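Local structure of putative NAD(P)H-flavin oxidoreductase (Streptococcus pyogenes serotype M1, 2HAY) at residues W143-T148 / G193-L198; I86-E91 / G153-T158; L37-A42 / F56-N61. The protein binds FMN and probably transfers electrons from NADH or NADPH to flavin, quinone or nitrogenous substrates. One frame throughout, in Å; residues are numbered along the deposited sequence. Where two conformers were deposited one is given.

Interaction 1 (W143-T148 / G193-L198); sequences WTAKQT and GIASML. With FMN (flavin mononucleotide), chain F.
Apolar packing brings A145 and A195 together: their CB methyls meet 4.0 Å apart, and this pair is also where the two backbones come nearest, 5.3 Å between CA atoms. With no longer side chain between them, helix 137-162 at this point comes close to strand 192-201. The A195 CB methyl also leans against the hydroxyl of T148, 3.4 Å from OG1.

The polar part of the contact runs through that hydroxyl. T148 OG1 stands between the backbone N and the carbonyl carbon (chi1 73°), a torsion that turns it back along its own helix, where it donates to A145 O at 2.6 Å, in the carbonyl plane and on a lone pair. A water donates a hydrogen bond to T148 OG1 (2.9 Å) and is hydrogen-bonded to S196 OG at a short 2.5 Å, bridging helix and strand beside the alanine pair. A195 and S196 form a classic beta bulge opposite L88 of the neighbouring strand. The bulge turns both CB atoms toward the helix, the methyl of A195 to the packing and the hydroxyl of S196 to the water. This is the central helix of the nitroreductase fold lying on its antiparallel sheet.

Another side of the same helix carries the flavin contact. Q147 has its chain bent at chi2 (-49°), and its NE2 donates to W143 O at 3.0 Å along a nearly straight bond, the acceptor lying close to the amide plane. NE2 also bonds E170 of the second subunit, while OE1 accepts from S48 N; together these partners fix the rotation of the amide. Q147 OE1 thereby lies 3.2 Å from the C7M methyl of an FMN, a close contact and not a hydrogen bond; this FMN is hydrogen-bonded to G74 O and G171 N of the second subunit.

Interaction 2 (I86-E91 / G153-T158); sequences ILLIAE and GNMMMT
In the core of the nitroreductase fold, the central helix 137-162 faces strand 84-91 of the antiparallel sheet, and the selenomethionine M155 spans the gap between them. The closest backbones, at I86 and M155, are still 10.2 Å apart between CA atoms, a distance that side chains bridge. M155 sends its CG anti to the carbonyl carbon, extends through chi2 and bends at chi3 (-75°), which presents selenium to one strand residue and the terminal methyl to the next one on the same face. SE lies 3.9 Å from the I86 CD1 methyl, the two chains crossing obliquely. CE meets the branched end of L88 tip to tip, 3.8 Å from CD2, with CG and CD1 of the leucine only slightly farther away. I38 and A42 of helix 32-43 and F56 of strand 54-59 also pack on M155, while L152 and T148 of the central helix touch L88. Every group that meets across the contact is apolar and buried, consistent with dispersion and the exclusion of water holding helix and strand together; between 86-91 and 153-158 the contact is nondirectional, and the reach and bend of the M155 chain suit the wide gap.

Interaction 3 (L37-A42 / F56-N61); sequences LILDAA and FVVLDN
Helix segment 37-42 and strand segment 56-59 run roughly antiparallel, at 152°, with their axes 10.1 Å apart at closest approach. A42 makes the aromatic part of the contact: its CB methyl sits over the centre of the F56 ring, 3.7 Å from the centroid and 7° off the normal, a CH-pi contact in which all six ring carbons lie at similar distances. With CG anti to the carbonyl carbon (chi1 -54°), the phenyl group brings one ring face to this methyl. One turn back, L39 divides its two methyls between alternate strand residues. CD1 meets V58 CG2 at 3.8 Å, and CD2 lies 4.2 Å from F56 CB as the leucine and phenylalanine side chains slide past each other in opposite directions. The F56 side chain also touches A151 of helix 137-162 and L88 of strand 84-91, while residues 56-59 pair in a parallel ladder with a strand of the second subunit, carrying the sheet across the dimer interface. The side chains that meet are buried and apolar, and the small A42 methyl is consistent with the close approach of helix to ring.

Interactions 1 and 2 lie on successive parts of helix 137-162, their centres 8 Å apart, and join on the sheet through a probable hydrogen bond between A195 N and L88 O (2.7 Å). T144 OG1 is likewise hydrogen-bonded to E91 O at 2.7 Å, tying the helix of interaction 1 to the strand of interaction 2. Interaction 3 is 8 Å from interaction 2 between centres; a probable hydrogen bond between L87 N and V57 O (2.8 Å) joins their strands, and T158 OG1 packs 3.3 Å from A41 CB. Interactions 1 and 3 do not touch. Interaction 1 alone includes a flavin-pocket residue, Q147, whereas the side chains of L88 and F56 stay about 9 and 11 Å from a bound FMN.

Interaction 1 (W143-T148 / G193-L198)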
loop_
_atom_site.group_PDB
_atom_site.type_symbol
_atom_site.label_atom_id
_atom_site.label_comp_id
_atom_site.label_asym_id
_atom_site.label_seq_id
_atom_site.Cartn_x
_atom_site.Cartn_y
_atom_site.Cartn_z
ATOM N N TRP B 143 -8.122 7.576 2.402
ATOM C CA TRP B 143 -7.332 7.835 1.221
ATOM C C TRP B 143 -5.857 8.141 1.482
ATOM O O TRP B 143 -4.975 7.567 0.819
ATOM C CB TRP B 143 -7.982 8.939 0.403
ATOM C CG TRP B 143 -7.192 9.386 -0.771
ATOM C CD1 TRP B 143 -6.882 8.655 -1.892
ATOM C CD2 TRP B 143 -6.612 10.687 -0.963
ATOM N NE1 TRP B 143 -6.171 9.430 -2.782
ATOM C CE2 TRP B 143 -5.983 10.678 -2.241
ATOM C CE3 TRP B 143 -6.583 11.862 -0.194
ATOM C CZ2 TRP B 143 -5.305 11.803 -2.764
ATOM C CZ3 TRP B 143 -5.915 12.983 -0.713
ATOM C CH2 TRP B 143 -5.280 12.938 -1.994
ATOM N N THR B 144 -5.553 9.026 2.429
ATOM C CA THR B 144 -4.145 9.207 2.791
ATOM C C THR B 144 -3.540 7.970 3.448
ATOM O O THR B 144 -2.347 7.644 3.213
ATOM C CB THR B 144 -3.901 10.463 3.671
ATOM O OG1 THR B 144 -4.684 10.350 4.866
ATOM C CG2 THR B 144 -4.329 11.707 2.920
ATOM N N ALA B 145 -4.344 7.290 4.283
ATOM C CA ALA B 145 -3.912 6.034 4.896
ATOM C C ALA B 145 -3.521 5.003 3.816
ATOM O O ALA B 145 -2.495 4.301 3.970
ATOM C CB ALA B 145 -4.959 5.485 5.865
ATOM N N LYS B 146 -4.271 4.950 2.705
ATOM C CA LYS B 146 -3.918 4.049 1.580
ATOM C C LYS B 146 -2.519 4.299 1.079
ATOM O O LYS B 146 -1.783 3.336 0.801
ATOM C CB LYS B 146 -4.861 4.185 0.400
ATOM C CG LYS B 146 -6.245 3.594 0.610
ATOM C CD LYS B 146 -7.164 3.923 -0.537
ATOM C CE LYS B 146 -8.559 3.439 -0.230
ATOM N NZ LYS B 146 -9.517 3.802 -1.319
ATOM N N GLN B 147 -2.144 5.578 0.930
ATOM C CA GLN B 147 -0.790 5.901 0.441
ATOM C C GLN B 147 0.308 5.284 1.321
ATOM O O GLN B 147 1.345 4.818 0.824
ATOM C CB GLN B 147 -0.564 7.418 0.275
ATOM C CG GLN B 147 -1.719 8.212 -0.417
ATOM C CD GLN B 147 -2.191 7.591 -1.700
ATOM O OE1 GLN B 147 -1.417 7.397 -2.637
ATOM N NE2 GLN B 147 -3.480 7.275 -1.753
ATOM N N THR B 148 0.083 5.275 2.629
ATOM C CA THR B 148 1.092 4.759 3.583
ATOM C C THR B 148 1.327 3.282 3.401
ATOM O O THR B 148 2.429 2.799 3.695
ATOM C CB THR B 148 0.746 5.032 5.066
ATOM O OG1 THR B 148 -0.336 4.170 5.472
ATOM C CG2 THR B 148 0.402 6.501 5.277
ATOM N N GLY B 193 -3.730 10.725 12.123
ATOM C CA GLY B 193 -4.115 9.498 12.818
ATOM C C GLY B 193 -3.230 8.341 12.358
ATOM O O GLY B 193 -2.668 8.346 11.255
ATOM N N ILE B 194 -3.074 7.356 13.216
ATOM C CA ILE B 194 -2.277 6.209 12.853
ATOM C C ILE B 194 -2.985 5.394 11.747
ATOM O O ILE B 194 -4.211 5.245 11.775
ATOM C CB ILE B 194 -1.927 5.348 14.121
ATOM C CG1 ILE B 194 -0.836 4.313 13.779
ATOM C CG2 ILE B 194 -3.194 4.723 14.774
ATOM C CD1 ILE B 194 -0.154 3.709 15.011
ATOM N N ALA B 195 -2.198 4.900 10.784
ATOM C CA ALA B 195 -2.676 4.047 9.705
ATOM C C ALA B 195 -2.379 2.573 10.015
ATOM O O ALA B 195 -3.234 1.679 9.820
ATOM C CB ALA B 195 -2.022 4.472 8.384
ATOM N N SER B 196 -1.170 2.327 10.502
ATOM C CA SER B 196 -0.728 0.977 10.831
ATOM C C SER B 196 0.599 1.023 11.629
ATOM O O SER B 196 1.151 2.104 11.886
ATOM C CB SER B 196 -0.572 0.154 9.526
ATOM O OG SER B 196 0.490 0.662 8.757
HETATM N N MSE B 197 1.098 -0.143 12.014
HETATM C CA MSE B 197 2.417 -0.255 12.620
HETATM C C MSE B 197 3.227 -1.302 11.852
HETATM O O MSE B 197 2.662 -2.163 11.179
HETATM C CB MSE B 197 2.297 -0.697 14.086
HETATM C CG MSE B 197 1.400 0.146 14.974
HETATM SE SE MSE B 197 1.089 -0.781 16.715
HETATM C CE MSE B 197 -0.226 0.399 17.452
ATOM N N LEU B 198 4.545 -1.236 11.972
ATOM C CA LEU B 198 5.426 -2.219 11.365
ATOM C C LEU B 198 6.505 -2.584 12.388
ATOM O O LEU B 198 7.250 -1.720 12.819
ATOM C CB LEU B 198 6.083 -1.623 10.105
ATOM C CG LEU B 198 7.066 -2.503 9.333
ATOM C CD1 LEU B 198 6.345 -3.726 8.726
ATOM C CD2 LEU B 198 7.700 -1.657 8.252
HETATM N N1 FMN F . 0.597 9.888 -11.860
HETATM C C2 FMN F . -0.230 10.152 -12.949
HETATM O O2 FMN F . 0.205 10.700 -13.974
HETATM N N3 FMN F . -1.571 9.819 -12.909
HETATM C C4 FMN F . -2.154 9.230 -11.797
HETATM O O4 FMN F . -3.356 9.443 -11.577
HETATM C C4A FMN F . -1.329 8.945 -10.693
HETATM N N5 FMN F . -1.900 8.351 -9.551
HETATM C C5A FMN F . -1.118 8.015 -8.443
HETATM C C6 FMN F . -1.698 7.378 -7.352
HETATM C C7 FMN F . -0.945 7.040 -6.230
HETATM C C7M FMN F . -1.429 5.863 -5.407
HETATM C C8 FMN F . 0.426 7.362 -6.223
HETATM C C8M FMN F . 1.344 6.524 -5.388
HETATM C C9 FMN F . 1.009 8.015 -7.321
HETATM C C9A FMN F . 0.249 8.333 -8.450
HETATM N N10 FMN F . 0.829 8.952 -9.586
HETATM C C10 FMN F . 0.052 9.265 -10.721
HETATM C "C1'" FMN F . 2.230 9.485 -9.477
HETATM C "C2'" FMN F . 2.371 10.681 -8.519
HETATM O "O2'" FMN F . 1.916 11.885 -9.120
HETATM C "C3'" FMN F . 3.852 10.775 -8.142
HETATM O "O3'" FMN F . 4.136 9.619 -7.395
HETATM C "C4'" FMN F . 4.307 12.015 -7.354
HETATM O "O4'" FMN F . 4.242 13.190 -8.144
HETATM C "C5'" FMN F . 5.731 11.790 -6.808
HETATM O "O5'" FMN F . 6.730 11.791 -7.830
HETATM P P FMN F . 7.589 10.503 -8.324
HETATM O O1P FMN F . 7.765 10.609 -9.814
HETATM O O2P FMN F . 6.951 9.184 -7.988
HETATM O O3P FMN F . 8.931 10.531 -7.691
HETATM O O HOH W 1 -0.087 1.436 6.418
#

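Interaction 2 (I86-E91 / G153-T158)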
loop_
_atom_site.group_PDB
_atom_site.type_symbol
_atom_site.label_atom_id
_atom_site.label_comp_id
_atom_site.label_asym_id
_atom_site.label_seq_id
_atom_site.Cartn_x
_atom_site.Cartn_y
_atom_site.Cartn_z
ATOM N N ILE B 86 7.826 0.794 13.967
ATOM C CA ILE B 86 7.542 2.014 13.198
ATOM C C ILE B 86 6.054 2.279 13.112
ATOM O O ILE B 86 5.287 1.391 12.751
ATOM C CB ILE B 86 8.127 1.939 11.764
ATOM C CG1 ILE B 86 9.669 1.970 11.829
ATOM C CG2 ILE B 86 7.580 3.059 10.890
ATOM C CD1 ILE B 86 10.353 1.827 10.472
ATOM N N LEU B 87 5.657 3.507 13.439
ATOM C CA LEU B 87 4.269 3.933 13.321
ATOM C C LEU B 87 4.081 4.651 12.010
ATOM O O LEU B 87 4.817 5.590 11.727
ATOM C CB LEU B 87 3.885 4.889 14.483
ATOM C CG LEU B 87 4.290 4.461 15.889
ATOM C CD1 LEU B 87 3.896 5.559 16.879
ATOM C CD2 LEU B 87 3.644 3.128 16.271
ATOM N N LEU B 88 3.094 4.212 11.228
ATOM C CA LEU B 88 2.763 4.857 9.939
ATOM C C LEU B 88 1.579 5.772 10.197
ATOM O O LEU B 88 0.509 5.322 10.620
ATOM C CB LEU B 88 2.440 3.822 8.856
ATOM C CG LEU B 88 3.594 2.933 8.398
ATOM C CD1 LEU B 88 3.886 1.772 9.400
ATOM C CD2 LEU B 88 3.294 2.407 7.015
ATOM N N ILE B 89 1.804 7.072 10.022
ATOM C CA ILE B 89 0.819 8.106 10.368
ATOM C C ILE B 89 0.305 8.750 9.086
ATOM O O ILE B 89 1.116 9.089 8.194
ATOM C CB ILE B 89 1.460 9.209 11.285
ATOM C CG1 ILE B 89 2.220 8.623 12.485
ATOM C CG2 ILE B 89 0.433 10.298 11.707
ATOM C CD1 ILE B 89 1.450 7.643 13.350
ATOM N N ALA B 90 -1.021 8.892 8.958
ATOM C CA ALA B 90 -1.595 9.596 7.793
ATOM C C ALA B 90 -2.284 10.935 8.156
ATOM O O ALA B 90 -2.867 11.066 9.246
ATOM C CB ALA B 90 -2.547 8.692 7.044
ATOM N N GLU B 91 -2.238 11.905 7.231
ATOM C CA GLU B 91 -2.869 13.231 7.426
ATOM C C GLU B 91 -4.400 13.170 7.335
ATOM O O GLU B 91 -4.937 12.463 6.479
ATOM C CB GLU B 91 -2.396 14.196 6.351
ATOM C CG GLU B 91 -1.330 15.134 6.777
ATOM C CD GLU B 91 -0.680 15.922 5.613
ATOM O OE1 GLU B 91 -1.364 16.224 4.611
ATOM O OE2 GLU B 91 0.536 16.244 5.715
ATOM N N GLY B 153 4.789 -1.386 2.008
ATOM C CA GLY B 153 5.321 -2.319 1.042
ATOM C C GLY B 153 6.795 -2.092 0.734
ATOM O O GLY B 153 7.581 -3.044 0.729
ATOM N N ASN B 154 7.163 -0.837 0.460
ATOM C CA ASN B 154 8.550 -0.533 0.128
ATOM C C ASN B 154 9.488 -0.787 1.288
ATOM O O ASN B 154 10.583 -1.287 1.091
ATOM C CB ASN B 154 8.703 0.896 -0.417
ATOM C CG ASN B 154 8.169 1.020 -1.836
ATOM O OD1 ASN B 154 7.432 1.959 -2.174
ATOM N ND2 ASN B 154 8.518 0.054 -2.672
HETATM N N MSE B 155 9.056 -0.440 2.495
HETATM C CA MSE B 155 9.843 -0.739 3.697
HETATM C C MSE B 155 10.103 -2.233 3.885
HETATM O O MSE B 155 11.227 -2.632 4.147
HETATM C CB MSE B 155 9.178 -0.149 4.941
HETATM C CG MSE B 155 9.381 1.347 5.017
HETATM SE SE MSE B 155 8.982 2.050 6.775
HETATM C CE MSE B 155 7.061 1.975 6.722
HETATM N N MSE B 156 9.050 -3.033 3.767
HETATM C CA MSE B 156 9.122 -4.477 3.941
HETATM C C MSE B 156 9.965 -5.185 2.892
HETATM O O MSE B 156 10.640 -6.146 3.229
HETATM C CB MSE B 156 7.732 -5.093 3.962
HETATM C CG MSE B 156 6.949 -4.769 5.256
HETATM SE SE MSE B 156 5.354 -5.873 5.341
HETATM C CE MSE B 156 4.421 -5.065 3.855
HETATM N N MSE B 157 9.916 -4.721 1.640
HETATM C CA MSE B 157 10.774 -5.264 0.574
HETATM C C MSE B 157 12.247 -4.918 0.801
HETATM O O MSE B 157 13.131 -5.783 0.672
HETATM C CB MSE B 157 10.326 -4.796 -0.823
HETATM C CG MSE B 157 11.185 -5.369 -1.964
HETATM SE SE MSE B 157 11.181 -7.329 -2.003
HETATM C CE MSE B 157 9.412 -7.515 -2.785
ATOM N N THR B 158 12.499 -3.656 1.130
ATOM C CA THR B 158 13.828 -3.195 1.518
ATOM C C THR B 158 14.361 -4.008 2.705
ATOM O O THR B 158 15.439 -4.549 2.609
ATOM C CB THR B 158 13.805 -1.683 1.829
ATOM O OG1 THR B 158 13.308 -0.996 0.676
ATOM C CG2 THR B 158 15.221 -1.154 2.159
#

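Interaction 3 (L37-A42 / F56-N61)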
loop_
_atom_site.group_PDB
_atom_site.type_symbol
_atom_site.label_atom_id
_atom_site.label_comp_id
_atom_site.label_asym_id
_atom_site.label_seq_id
_atom_site.Cartn_x
_atom_site.Cartn_y
_atom_site.Cartn_z
ATOM N N LEU B 37 18.101 3.219 5.499
ATOM C CA LEU B 37 17.690 2.792 4.163
ATOM C C LEU B 37 16.218 2.419 4.123
ATOM O O LEU B 37 15.527 2.807 3.186
ATOM C CB LEU B 37 18.545 1.636 3.654
ATOM C CG LEU B 37 18.336 1.189 2.204
ATOM C CD1 LEU B 37 18.546 2.337 1.213
ATOM C CD2 LEU B 37 19.331 0.063 1.920
ATOM N N ILE B 38 15.741 1.703 5.132
ATOM C CA ILE B 38 14.335 1.325 5.203
ATOM C C ILE B 38 13.410 2.553 5.270
ATOM O O ILE B 38 12.370 2.606 4.590
ATOM C CB ILE B 38 14.054 0.358 6.405
ATOM C CG1 ILE B 38 14.685 -1.030 6.161
ATOM C CG2 ILE B 38 12.521 0.214 6.651
ATOM C CD1 ILE B 38 14.758 -1.940 7.449
ATOM N N LEU B 39 13.812 3.546 6.065
ATOM C CA LEU B 39 13.055 4.770 6.193
ATOM C C LEU B 39 13.116 5.616 4.914
ATOM O O LEU B 39 12.142 6.274 4.554
ATOM C CB LEU B 39 13.529 5.560 7.407
ATOM C CG LEU B 39 13.079 5.023 8.760
ATOM C CD1 LEU B 39 13.861 5.774 9.828
ATOM C CD2 LEU B 39 11.579 5.246 8.933
ATOM N N ASP B 40 14.263 5.597 4.240
ATOM C CA ASP B 40 14.424 6.229 2.922
ATOM C C ASP B 40 13.464 5.620 1.902
ATOM O O ASP B 40 12.948 6.339 1.062
ATOM C CB ASP B 40 15.844 6.066 2.431
ATOM C CG ASP B 40 16.751 7.224 2.856
ATOM O OD1 ASP B 40 17.934 7.185 2.480
ATOM O OD2 ASP B 40 16.298 8.168 3.552
ATOM N N ALA B 41 13.186 4.318 2.028
ATOM C CA ALA B 41 12.227 3.625 1.159
ATOM C C ALA B 41 10.802 4.170 1.324
ATOM O O ALA B 41 10.078 4.351 0.341
ATOM C CB ALA B 41 12.266 2.086 1.402
ATOM N N ALA B 42 10.409 4.445 2.570
ATOM C CA ALA B 42 9.114 5.079 2.870
ATOM C C ALA B 42 9.089 6.523 2.368
ATOM O O ALA B 42 8.175 6.953 1.668
ATOM C CB ALA B 42 8.859 5.022 4.369
ATOM N N PHE B 56 6.507 8.783 9.282
ATOM C CA PHE B 56 6.948 7.484 9.710
ATOM C C PHE B 56 7.742 7.672 10.975
ATOM O O PHE B 56 8.755 8.378 10.977
ATOM C CB PHE B 56 7.738 6.824 8.585
ATOM C CG PHE B 56 6.958 6.778 7.311
ATOM C CD1 PHE B 56 5.983 5.802 7.119
ATOM C CD2 PHE B 56 7.127 7.763 6.342
ATOM C CE1 PHE B 56 5.200 5.804 5.953
ATOM C CE2 PHE B 56 6.360 7.756 5.190
ATOM C CZ PHE B 56 5.396 6.761 4.997
ATOM N N VAL B 57 7.240 7.112 12.068
ATOM C CA VAL B 57 7.908 7.345 13.345
ATOM C C VAL B 57 8.479 6.102 14.002
ATOM O O VAL B 57 7.792 5.099 14.180
ATOM C CB VAL B 57 7.182 8.347 14.331
ATOM C CG1 VAL B 57 5.878 8.951 13.765
ATOM C CG2 VAL B 57 7.127 7.834 15.837
ATOM N N VAL B 58 9.768 6.193 14.312
ATOM C CA VAL B 58 10.451 5.120 15.008
ATOM C C VAL B 58 10.125 5.231 16.480
ATOM O O VAL B 58 10.549 6.174 17.154
ATOM C CB VAL B 58 11.961 5.121 14.721
ATOM C CG1 VAL B 58 12.638 3.977 15.443
ATOM C CG2 VAL B 58 12.208 5.018 13.191
ATOM N N LEU B 59 9.335 4.279 16.959
ATOM C CA LEU B 59 8.896 4.273 18.351
ATOM C C LEU B 59 9.870 3.426 19.177
ATOM O O LEU B 59 9.727 2.210 19.259
ATOM C CB LEU B 59 7.462 3.735 18.496
ATOM C CG LEU B 59 6.909 3.787 19.932
ATOM C CD1 LEU B 59 6.933 5.198 20.491
ATOM C CD2 LEU B 59 5.501 3.224 20.002
ATOM N N ASP B 60 10.868 4.090 19.750
ATOM C CA ASP B 60 11.872 3.458 20.594
ATOM C C ASP B 60 11.445 3.458 22.078
ATOM O O ASP B 60 11.887 2.620 22.862
ATOM C CB ASP B 60 13.210 4.186 20.427
ATOM C CG ASP B 60 14.020 3.682 19.241
ATOM O OD1 ASP B 60 15.005 4.358 18.870
ATOM O OD2 ASP B 60 13.695 2.611 18.675
ATOM N N ASN B 61 10.566 4.393 22.441
ATOM C CA ASN B 61 10.153 4.599 23.820
ATOM C C ASN B 61 9.410 3.396 24.399
ATOM O O ASN B 61 8.297 3.064 23.960
ATOM C CB ASN B 61 9.298 5.855 23.937
ATOM C CG ASN B 61 9.051 6.251 25.385
ATOM O OD1 ASN B 61 8.109 5.781 26.016
ATOM N ND2 ASN B 61 9.922 7.090 25.925
#